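Side-chain contacts in gene activator AphA (Vibrio cholerae, PDB 1YG2), which is a transcription activator of virulence genes with a winged helix fold, which probably binds DNA as a dimer: residues V6-L11 with G51-V56; E95-L100 with I165-E170. All coordinates share one frame; numbering follows the deposited sequence.

Contact 1: V6-L11 with G51-V56; sequences VILTVL and GLVTCV
The peptide group joining Leu-52 to Val-53 is the flat group here, and Leu-8 lies off one of its faces. Methyl CD2 of Leu-8 sits 3.9 Å from the carbonyl O of Leu-52; the angle at O, between C of Leu-52 and CD2 of Leu-8, is about 116°, and CD2 stands steeply off the peptide plane. Val-53 CG1 hangs on that same side, as does CB of Leu-52, 4.3 Å from Leu-8 CD2. CG1 of Val-53 takes a methyl from each leucine: Leu-8 CD2 at 3.9 Å, and Leu-11 CD1 at 3.7 Å. Seen from CG1 the two directions open about 84°. As side chains, Leu-11 crosses Val-53 at about a right angle, Leu-8 obliquely. The valine torsion (chi1 -56°) sets CG1 opposite its carbonyl carbon, between Leu-8 and Leu-11, one helical turn apart. This is the seam of a winged helix domain where helix 3-13 meets the first wing strand, 53-55. Met-47 of helix 37-49 touches both Leu-8 and Val-53, while Ile-71 of the partner strand packs against both leucines. With 148 Å² buried and a leucine methyl in every close approach, one of them to a carbonyl oxygen, the contact is held by dispersion and exclusion of water; backbone hydrogen bonds, Leu-52 with Thr-72 and Thr-54 with Ser-70, join the wing strands.

Contact 2: E95-L100 with I165-E170; sequences EFSAKL and IQWADE
Trp-167 reaches across to Phe-96, Ser-97 and Leu-100 with the six-membered half of its indole. From CB, the side chain leaves with CG anti to the backbone N (chi1 178°), which carries the ring toward helix 95-100. On the pyrrole side NE1 turns to another chain, donating a hydrogen bond to Leu-152 O of the second subunit. Beyond it, CZ2 lies 4.1 Å from Ser-97 OG and, more loosely, 4.4 Å from Leu-100 CD1; both approach the ring obliquely. The segment axes run nearly parallel, 6° apart, but 12.6 Å from each other, so the indole bridges the distance between two helices of the C-terminal virulence activator region, a helical part of the protein that also pairs with the second subunit. At the far end CH2 lies between Ser-97 OG, also 4.1 Å away, and Phe-96 CB, which CZ3 meets too; this CB comes to the ring edge close to its plane, 3.9 Å from CZ3. The phenyl group of Phe-96 itself turns away from helix 165-170 toward Leu-118 of helix 108-136. Trp-164, one turn before Trp-167, meets the rings of both Phe-96 and Trp-167, its plane inclined about 60° to each.

In the fold
Contacts 1 and 2 lie on opposite sides of the chain's centre, each about 20 Å from it. Their own centres are about 40 Å apart and their nearest atoms about 22 Å, so neither touches the other within one chain. Contact 1 belongs to the PadR-like region and contact 2 to the C-terminal region, in series along the sequence. The dimer brings the two regions together: Val-6, on the helix of contact 1, packs on Ala-98 of the second subunit, a residue of that subunit's 95-100 segment, and Ser-97 of contact 2 packs on Phe-32 of the second subunit. Both contacts thus touch the second subunit, contact 2 through more of its residues (nine against two).

Contact 1: V6-L11 with G51-V56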
ATOM      1  N   VAL A   6      10.172   2.090  15.054  1.00 32.47           N
ATOM      2  CA  VAL A   6      10.916   2.949  14.148  1.00 32.72           C
ATOM      3  C   VAL A   6      11.812   3.842  15.004  1.00 32.84           C
ATOM      4  O   VAL A   6      12.956   4.102  14.652  1.00 34.04           O
ATOM      5  CB  VAL A   6       9.957   3.800  13.297  1.00 33.51           C
ATOM      6  CG1 VAL A   6      10.744   4.856  12.508  1.00 35.79           C
ATOM      7  CG2 VAL A   6       9.178   2.879  12.345  1.00 29.25           C
ATOM      8  N   ILE A   7      11.290   4.280  16.147  1.00 34.91           N
ATOM      9  CA  ILE A   7      12.041   5.124  17.072  1.00 34.33           C
ATOM     10  C   ILE A   7      13.097   4.303  17.816  1.00 35.79           C
ATOM     11  O   ILE A   7      14.231   4.758  18.001  1.00 37.79           O
ATOM     12  CB  ILE A   7      11.097   5.780  18.082  1.00 36.44           C
ATOM     13  CG1 ILE A   7      10.120   6.698  17.340  1.00 35.86           C
ATOM     14  CG2 ILE A   7      11.892   6.558  19.112  1.00 35.49           C
ATOM     15  CD1 ILE A   7       8.964   7.177  18.203  1.00 34.48           C
ATOM     16  N   LEU A   8      12.743   3.097  18.239  1.00 32.39           N
ATOM     17  CA  LEU A   8      13.710   2.256  18.938  1.00 35.01           C
ATOM     18  C   LEU A   8      14.922   1.968  18.052  1.00 35.25           C
ATOM     19  O   LEU A   8      16.057   1.890  18.530  1.00 35.89           O
ATOM     20  CB  LEU A   8      13.053   0.942  19.375  1.00 33.68           C
ATOM     21  CG  LEU A   8      12.031   1.032  20.524  1.00 35.54           C
ATOM     22  CD1 LEU A   8      11.518  -0.350  20.902  1.00 36.04           C
ATOM     23  CD2 LEU A   8      12.698   1.649  21.730  1.00 35.59           C
ATOM     24  N   THR A   9      14.681   1.806  16.757  1.00 35.64           N
ATOM     25  CA  THR A   9      15.755   1.520  15.807  1.00 35.12           C
ATOM     26  C   THR A   9      16.794   2.632  15.840  1.00 35.82           C
ATOM     27  O   THR A   9      17.998   2.384  15.866  1.00 37.01           O
ATOM     28  CB  THR A   9      15.212   1.411  14.375  1.00 36.86           C
ATOM     29  OG1 THR A   9      14.194   0.404  14.333  1.00 35.05           O
ATOM     30  CG2 THR A   9      16.335   1.052  13.403  1.00 37.12           C
ATOM     31  N   VAL A  10      16.323   3.867  15.835  1.00 37.20           N
ATOM     32  CA  VAL A  10      17.232   4.997  15.880  1.00 38.50           C
ATOM     33  C   VAL A  10      18.119   4.878  17.117  1.00 40.08           C
ATOM     34  O   VAL A  10      19.343   4.906  17.025  1.00 40.34           O
ATOM     35  CB  VAL A  10      16.454   6.325  15.959  1.00 38.10           C
ATOM     36  CG1 VAL A  10      17.422   7.491  16.091  1.00 39.66           C
ATOM     37  CG2 VAL A  10      15.580   6.489  14.736  1.00 37.63           C
ATOM     38  N   LEU A  11      17.486   4.724  18.273  1.00 40.12           N
ATOM     39  CA  LEU A  11      18.205   4.633  19.534  1.00 40.52           C
ATOM     40  C   LEU A  11      19.083   3.407  19.675  1.00 40.92           C
ATOM     41  O   LEU A  11      19.973   3.381  20.514  1.00 42.05           O
ATOM     42  CB  LEU A  11      17.213   4.703  20.705  1.00 40.41           C
ATOM     43  CG  LEU A  11      16.455   6.033  20.794  1.00 40.88           C
ATOM     44  CD1 LEU A  11      15.380   5.965  21.867  1.00 41.10           C
ATOM     45  CD2 LEU A  11      17.448   7.156  21.104  1.00 43.04           C
ATOM     46  N   GLY A  51       8.972   2.085  29.851  1.00 34.87           N
ATOM     47  CA  GLY A  51      10.304   1.638  30.217  1.00 32.80           C
ATOM     48  C   GLY A  51      11.121   1.129  29.046  1.00 33.44           C
ATOM     49  O   GLY A  51      12.084   0.408  29.248  1.00 35.53           O
ATOM     50  N   LEU A  52      10.735   1.497  27.824  1.00 33.77           N
ATOM     51  CA  LEU A  52      11.451   1.078  26.617  1.00 35.50           C
ATOM     52  C   LEU A  52      12.601   2.031  26.329  1.00 38.41           C
ATOM     53  O   LEU A  52      13.526   1.697  25.589  1.00 38.03           O
ATOM     54  CB  LEU A  52      10.512   1.063  25.411  1.00 33.57           C
ATOM     55  CG  LEU A  52       9.255   0.200  25.560  1.00 33.84           C
ATOM     56  CD1 LEU A  52       8.402   0.294  24.293  1.00 30.32           C
ATOM     57  CD2 LEU A  52       9.678  -1.235  25.836  1.00 31.91           C
ATOM     58  N   VAL A  53      12.515   3.228  26.899  1.00 40.82           N
ATOM     59  CA  VAL A  53      13.548   4.247  26.749  1.00 45.78           C
ATOM     60  C   VAL A  53      13.684   5.004  28.070  1.00 48.75           C
ATOM     61  O   VAL A  53      12.743   5.046  28.860  1.00 49.41           O
ATOM     62  CB  VAL A  53      13.194   5.271  25.629  1.00 45.97           C
ATOM     63  CG1 VAL A  53      12.950   4.540  24.308  1.00 44.16           C
ATOM     64  CG2 VAL A  53      11.976   6.092  26.033  1.00 42.21           C
ATOM     65  N   THR A  54      14.860   5.575  28.317  1.00 52.85           N
ATOM     66  CA  THR A  54      15.108   6.358  29.528  1.00 57.38           C
ATOM     67  C   THR A  54      15.756   7.671  29.122  1.00 60.02           C
ATOM     68  O   THR A  54      16.048   7.878  27.945  1.00 61.99           O
ATOM     69  CB  THR A  54      16.048   5.638  30.530  1.00 56.73           C
ATOM     70  OG1 THR A  54      17.281   5.287  29.889  1.00 56.66           O
ATOM     71  CG2 THR A  54      15.388   4.389  31.069  1.00 60.28           C
ATOM     72  N   CYS A  55      15.975   8.552  30.091  1.00 63.43           N
ATOM     73  CA  CYS A  55      16.597   9.845  29.826  1.00 67.22           C
ATOM     74  C   CYS A  55      17.922  10.008  30.547  1.00 69.66           C
ATOM     75  O   CYS A  55      18.111   9.490  31.649  1.00 70.25           O
ATOM     76  CB  CYS A  55      15.673  10.978  30.248  1.00 67.00           C
ATOM     77  SG  CYS A  55      14.310  11.233  29.146  1.00 70.62           S
ATOM     78  N   VAL A  56      18.830  10.742  29.914  1.00 72.68           N
ATOM     79  CA  VAL A  56      20.152  11.004  30.471  1.00 75.93           C
ATOM     80  C   VAL A  56      20.484  12.481  30.260  1.00 77.94           C
ATOM     81  O   VAL A  56      19.806  13.173  29.497  1.00 78.22           O
ATOM     82  CB  VAL A  56      21.222  10.138  29.773  1.00 76.54           C
ATOM     83  CG1 VAL A  56      22.563  10.302  30.465  1.00 77.27           C
ATOM     84  CG2 VAL A  56      20.788   8.680  29.778  1.00 76.99           C
TER

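Contact 2: E95-L100 with I165-E170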
ATOM      1  N   GLU A  95      -8.478   1.399  -3.254  1.00 37.55           N
ATOM      2  CA  GLU A  95      -9.517   2.400  -3.431  1.00 38.33           C
ATOM      3  C   GLU A  95      -9.588   2.936  -4.856  1.00 35.51           C
ATOM      4  O   GLU A  95     -10.669   3.206  -5.371  1.00 35.41           O
ATOM      5  CB  GLU A  95      -9.296   3.559  -2.458  1.00 42.24           C
ATOM      6  CG  GLU A  95     -10.517   4.440  -2.290  1.00 49.79           C
ATOM      7  CD  GLU A  95     -11.611   3.775  -1.470  1.00 51.80           C
ATOM      8  OE1 GLU A  95     -11.542   2.545  -1.252  1.00 53.86           O
ATOM      9  OE2 GLU A  95     -12.547   4.487  -1.050  1.00 54.08           O
ATOM     10  N   PHE A  96      -8.441   3.102  -5.498  1.00 35.09           N
ATOM     11  CA  PHE A  96      -8.437   3.612  -6.864  1.00 34.42           C
ATOM     12  C   PHE A  96      -9.091   2.627  -7.810  1.00 32.60           C
ATOM     13  O   PHE A  96      -9.827   3.013  -8.719  1.00 32.87           O
ATOM     14  CB  PHE A  96      -7.008   3.887  -7.325  1.00 39.62           C
ATOM     15  CG  PHE A  96      -6.349   4.999  -6.578  1.00 44.62           C
ATOM     16  CD1 PHE A  96      -5.336   4.737  -5.660  1.00 46.81           C
ATOM     17  CD2 PHE A  96      -6.757   6.311  -6.780  1.00 45.40           C
ATOM     18  CE1 PHE A  96      -4.742   5.767  -4.947  1.00 48.48           C
ATOM     19  CE2 PHE A  96      -6.174   7.353  -6.075  1.00 48.89           C
ATOM     20  CZ  PHE A  96      -5.161   7.082  -5.156  1.00 49.35           C
ATOM     21  N   SER A  97      -8.816   1.346  -7.594  1.00 30.70           N
ATOM     22  CA  SER A  97      -9.391   0.301  -8.430  1.00 32.06           C
ATOM     23  C   SER A  97     -10.886   0.240  -8.162  1.00 31.51           C
ATOM     24  O   SER A  97     -11.685   0.117  -9.089  1.00 31.72           O
ATOM     25  CB  SER A  97      -8.756  -1.051  -8.117  1.00 30.09           C
ATOM     26  OG  SER A  97      -7.385  -1.054  -8.488  1.00 30.22           O
ATOM     27  N   ALA A  98     -11.253   0.332  -6.888  1.00 29.51           N
ATOM     28  CA  ALA A  98     -12.653   0.303  -6.500  1.00 31.20           C
ATOM     29  C   ALA A  98     -13.427   1.439  -7.184  1.00 31.67           C
ATOM     30  O   ALA A  98     -14.524   1.231  -7.675  1.00 33.21           O
ATOM     31  CB  ALA A  98     -12.768   0.419  -4.986  1.00 32.85           C
ATOM     32  N   LYS A  99     -12.849   2.635  -7.223  1.00 34.10           N
ATOM     33  CA  LYS A  99     -13.507   3.765  -7.871  1.00 35.35           C
ATOM     34  C   LYS A  99     -13.562   3.527  -9.382  1.00 35.51           C
ATOM     35  O   LYS A  99     -14.558   3.829 -10.032  1.00 36.65           O
ATOM     36  CB  LYS A  99     -12.744   5.066  -7.597  1.00 38.67           C
ATOM     37  CG  LYS A  99     -12.750   5.545  -6.147  1.00 42.60           C
ATOM     38  CD  LYS A  99     -14.082   6.122  -5.731  1.00 44.81           C
ATOM     39  CE  LYS A  99     -14.033   6.689  -4.297  1.00 45.43           C
ATOM     40  NZ  LYS A  99     -13.283   7.977  -4.189  1.00 45.47           N
ATOM     41  N   LEU A 100     -12.481   2.995  -9.940  1.00 34.41           N
ATOM     42  CA  LEU A 100     -12.423   2.732 -11.374  1.00 33.68           C
ATOM     43  C   LEU A 100     -13.598   1.855 -11.788  1.00 34.21           C
ATOM     44  O   LEU A 100     -14.295   2.151 -12.751  1.00 33.84           O
ATOM     45  CB  LEU A 100     -11.119   2.020 -11.733  1.00 32.55           C
ATOM     46  CG  LEU A 100     -10.376   2.334 -13.037  1.00 37.29           C
ATOM     47  CD1 LEU A 100      -9.816   1.031 -13.556  1.00 34.22           C
ATOM     48  CD2 LEU A 100     -11.272   2.985 -14.089  1.00 37.57           C
ATOM     49  N   ILE A 165       2.328   5.306 -11.263  1.00 38.55           N
ATOM     50  CA  ILE A 165       2.178   6.331 -12.298  1.00 37.56           C
ATOM     51  C   ILE A 165       1.970   5.644 -13.644  1.00 38.15           C
ATOM     52  O   ILE A 165       1.133   6.051 -14.445  1.00 37.48           O
ATOM     53  CB  ILE A 165       3.435   7.211 -12.392  1.00 36.22           C
ATOM     54  CG1 ILE A 165       3.582   8.034 -11.111  1.00 34.94           C
ATOM     55  CG2 ILE A 165       3.361   8.080 -13.655  1.00 36.67           C
ATOM     56  CD1 ILE A 165       4.858   8.849 -11.046  1.00 38.69           C
ATOM     57  N   GLN A 166       2.745   4.596 -13.893  1.00 38.64           N
ATOM     58  CA  GLN A 166       2.596   3.853 -15.141  1.00 41.01           C
ATOM     59  C   GLN A 166       1.154   3.331 -15.239  1.00 39.88           C
ATOM     60  O   GLN A 166       0.524   3.399 -16.294  1.00 40.04           O
ATOM     61  CB  GLN A 166       3.580   2.684 -15.160  1.00 44.98           C
ATOM     62  CG  GLN A 166       3.670   1.955 -16.479  1.00 51.15           C
ATOM     63  CD  GLN A 166       4.663   0.797 -16.442  1.00 53.81           C
ATOM     64  OE1 GLN A 166       5.816   0.963 -16.049  1.00 55.13           O
ATOM     65  NE2 GLN A 166       4.216  -0.380 -16.858  1.00 55.14           N
ATOM     66  N   TRP A 167       0.633   2.813 -14.130  1.00 38.44           N
ATOM     67  CA  TRP A 167      -0.729   2.287 -14.103  1.00 37.96           C
ATOM     68  C   TRP A 167      -1.768   3.390 -14.311  1.00 38.23           C
ATOM     69  O   TRP A 167      -2.692   3.251 -15.109  1.00 37.89           O
ATOM     70  CB  TRP A 167      -1.012   1.601 -12.765  1.00 36.77           C
ATOM     71  CG  TRP A 167      -2.406   1.095 -12.685  1.00 35.92           C
ATOM     72  CD1 TRP A 167      -2.947   0.080 -13.419  1.00 36.65           C
ATOM     73  CD2 TRP A 167      -3.465   1.619 -11.882  1.00 35.80           C
ATOM     74  NE1 TRP A 167      -4.282  -0.057 -13.126  1.00 35.26           N
ATOM     75  CE2 TRP A 167      -4.628   0.880 -12.185  1.00 35.73           C
ATOM     76  CE3 TRP A 167      -3.551   2.655 -10.937  1.00 40.19           C
ATOM     77  CZ2 TRP A 167      -5.862   1.128 -11.578  1.00 33.13           C
ATOM     78  CZ3 TRP A 167      -4.776   2.907 -10.330  1.00 39.03           C
ATOM     79  CH2 TRP A 167      -5.919   2.145 -10.659  1.00 39.83           C
ATOM     80  N   ALA A 168      -1.612   4.476 -13.567  1.00 40.20           N
ATOM     81  CA  ALA A 168      -2.527   5.607 -13.646  1.00 41.94           C
ATOM     82  C   ALA A 168      -2.647   6.107 -15.081  1.00 42.87           C
ATOM     83  O   ALA A 168      -3.750   6.404 -15.549  1.00 42.93           O
ATOM     84  CB  ALA A 168      -2.043   6.713 -12.737  1.00 42.53           C
ATOM     85  N   ASP A 169      -1.522   6.198 -15.785  1.00 43.31           N
ATOM     86  CA  ASP A 169      -1.560   6.644 -17.174  1.00 43.82           C
ATOM     87  C   ASP A 169      -2.365   5.660 -18.008  1.00 45.45           C
ATOM     88  O   ASP A 169      -3.137   6.062 -18.875  1.00 45.63           O
ATOM     89  CB  ASP A 169      -0.156   6.761 -17.769  1.00 45.64           C
ATOM     90  CG  ASP A 169       0.616   7.945 -17.228  1.00 49.64           C
ATOM     91  OD1 ASP A 169      -0.019   8.922 -16.769  1.00 49.99           O
ATOM     92  OD2 ASP A 169       1.867   7.897 -17.277  1.00 50.15           O
ATOM     93  N   GLU A 170      -2.184   4.364 -17.762  1.00 46.05           N
ATOM     94  CA  GLU A 170      -2.935   3.369 -18.520  1.00 45.89           C
ATOM     95  C   GLU A 170      -4.430   3.554 -18.310  1.00 46.34           C
ATOM     96  O   GLU A 170      -5.216   3.427 -19.246  1.00 46.16           O
ATOM     97  CB  GLU A 170      -2.536   1.951 -18.116  1.00 45.16           C
ATOM     98  CG  GLU A 170      -1.228   1.504 -18.710  1.00 43.31           C
ATOM     99  CD  GLU A 170      -0.992   0.023 -18.533  1.00 45.01           C
ATOM    100  OE1 GLU A 170      -1.939  -0.770 -18.723  1.00 43.74           O
ATOM    101  OE2 GLU A 170       0.150  -0.353 -18.218  1.00 44.39           O
TER